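Local coordinates for uncharacterized protein (Deinococcus radiodurans, PDB 3M33) that is of uncharacterised function but may be a methyltransferase, at residues Tyr96-Asn99 / Glu103-Ala106. Residues are numbered along the deposited sequence; the frame is centred on the assembly and turned at random.
Sequences YEWN and ELPA. With SO4 (sulfate ion), chain D; SO4 (sulfate ion), chain H.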
loop_
_atom_site.group_PDB
_atom_site.type_symbol
_atom_site.label_atom_id
_atom_site.label_comp_id
_atom_site.label_asym_id
_atom_site.label_seq_id
_atom_site.Cartn_x
_atom_site.Cartn_y
_atom_site.Cartn_z
ATOM N N TYR A 96 -11.381 10.366 5.578
ATOM C CA TYR A 96 -10.866 11.560 6.243
ATOM C C TYR A 96 -9.660 12.149 5.509
ATOM O O TYR A 96 -8.824 11.425 4.962
ATOM C CB TYR A 96 -10.461 11.204 7.679
ATOM C CG TYR A 96 -11.604 10.680 8.524
ATOM C CD1 TYR A 96 -12.372 11.540 9.306
ATOM C CD2 TYR A 96 -11.922 9.328 8.532
ATOM C CE1 TYR A 96 -13.427 11.063 10.073
ATOM C CE2 TYR A 96 -12.971 8.833 9.301
ATOM C CZ TYR A 96 -13.720 9.704 10.068
ATOM O OH TYR A 96 -14.758 9.216 10.831
ATOM N N GLU A 97 -9.573 13.469 5.512
ATOM C CA GLU A 97 -8.479 14.188 4.880
ATOM C C GLU A 97 -7.426 14.425 5.936
ATOM O O GLU A 97 -7.656 15.166 6.882
ATOM C CB GLU A 97 -8.991 15.533 4.355
ATOM C CG GLU A 97 -8.008 16.283 3.501
ATOM C CD GLU A 97 -8.560 17.627 3.047
ATOM O OE1 GLU A 97 -7.758 18.562 2.853
ATOM O OE2 GLU A 97 -9.795 17.748 2.885
ATOM N N TRP A 98 -6.272 13.787 5.791
ATOM C CA TRP A 98 -5.248 13.865 6.817
ATOM C C TRP A 98 -3.881 13.592 6.206
ATOM O O TRP A 98 -3.740 12.734 5.329
ATOM C CB TRP A 98 -5.547 12.855 7.943
ATOM C CG TRP A 98 -4.687 13.030 9.161
ATOM C CD1 TRP A 98 -4.239 14.207 9.675
ATOM C CD2 TRP A 98 -4.202 12.001 10.038
ATOM N NE1 TRP A 98 -3.494 13.983 10.804
ATOM C CE2 TRP A 98 -3.449 12.637 11.046
ATOM C CE3 TRP A 98 -4.313 10.607 10.056
ATOM C CZ2 TRP A 98 -2.813 11.928 12.069
ATOM C CZ3 TRP A 98 -3.681 9.898 11.075
ATOM C CH2 TRP A 98 -2.943 10.559 12.067
ATOM N N ASN A 99 -2.875 14.328 6.667
ATOM C CA ASN A 99 -1.505 14.098 6.226
ATOM C C ASN A 99 -0.770 13.164 7.175
ATOM O O ASN A 99 0.443 13.006 7.075
ATOM C CB ASN A 99 -0.729 15.415 6.139
ATOM C CG ASN A 99 -0.575 16.087 7.487
ATOM O OD1 ASN A 99 -1.077 15.590 8.491
ATOM N ND2 ASN A 99 0.109 17.228 7.516
ATOM N N GLU A 103 -2.461 16.106 15.483
ATOM C CA GLU A 103 -3.581 15.435 16.135
ATOM C C GLU A 103 -4.418 14.615 15.157
ATOM O O GLU A 103 -4.460 14.907 13.961
ATOM C CB GLU A 103 -4.450 16.439 16.892
ATOM C CG GLU A 103 -3.815 16.898 18.203
ATOM C CD GLU A 103 -4.544 18.064 18.844
ATOM O OE1 GLU A 103 -5.695 18.347 18.441
ATOM O OE2 GLU A 103 -3.961 18.697 19.754
ATOM N N LEU A 104 -5.071 13.581 15.675
ATOM C CA LEU A 104 -5.931 12.746 14.856
ATOM C C LEU A 104 -7.113 13.566 14.367
ATOM O O LEU A 104 -7.607 14.438 15.075
ATOM C CB LEU A 104 -6.444 11.559 15.667
ATOM C CG LEU A 104 -5.399 10.755 16.434
ATOM C CD1 LEU A 104 -6.100 9.756 17.350
ATOM C CD2 LEU A 104 -4.459 10.059 15.468
ATOM N N PRO A 105 -7.569 13.288 13.145
ATOM C CA PRO A 105 -8.770 13.933 12.623
ATOM C C PRO A 105 -9.899 13.779 13.612
ATOM O O PRO A 105 -10.058 12.707 14.207
ATOM C CB PRO A 105 -9.080 13.110 11.376
ATOM C CG PRO A 105 -7.773 12.594 10.939
ATOM C CD PRO A 105 -6.998 12.326 12.190
ATOM N N ALA A 106 -10.679 14.836 13.788
ATOM C CA ALA A 106 -11.825 14.771 14.666
ATOM C C ALA A 106 -12.795 13.751 14.103
ATOM O O ALA A 106 -13.051 13.721 12.898
ATOM C CB ALA A 106 -12.485 16.141 14.781
HETATM S S SO4 D . -4.201 17.831 6.687
HETATM O O1 SO4 D . -4.109 17.162 5.392
HETATM O O2 SO4 D . -5.594 18.241 6.896
HETATM O O3 SO4 D . -3.812 16.929 7.770
HETATM O O4 SO4 D . -3.314 19.001 6.691
HETATM S S SO4 H . -12.227 15.362 6.732
HETATM O O1 SO4 H . -13.332 14.654 7.379
HETATM O O2 SO4 H . -12.510 16.796 6.673
HETATM O O3 SO4 H . -11.001 15.146 7.500
HETATM O O4 SO4 H . -12.056 14.870 5.370
#
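Between Y96 and W98, whose rings both touch P105, the backbone N of E97 shares its hydrogen between two oxygens of one sulfate, with N to O4 at 2.9 Å and the straighter branch (153°) going to O3. A second sulfate, like the first probably from the crystallisation liquor, takes a hydrogen bond from the backbone N of N99 to its O3 at 3.0 Å; the same oxygen lies near the plane of the W98 indole, at its edge, 3.3 Å from CD1. With CG of W98 anti to the backbone N (chi1 -170°), the indole reaches across to the loop 103-106. There P105 CD sits over its face in a CH-pi contact, 3.7 Å from the centroid of the five-membered ring and 18° off the normal. L104 adds its CD2, 3.8 Å from W98 CH2. The indole NE1 is hydrogen-bonded to K101 O inside the turn, which, with P105 on one face, helps set the ring's rotation. Replacing W98 by alanine is likely to leave P105 without the face it rests on and K101 O without its indole donor. Next along the proline, P105 CB meets Y96 CD1 at 4.2 Å, and Y96 OH makes a weak hydrogen bond to G107 O. The loop thus folds back on strand 94-97, at one edge of a mixed sheet whose strand order is consistent with a Rossmann-like class I methyltransferase fold.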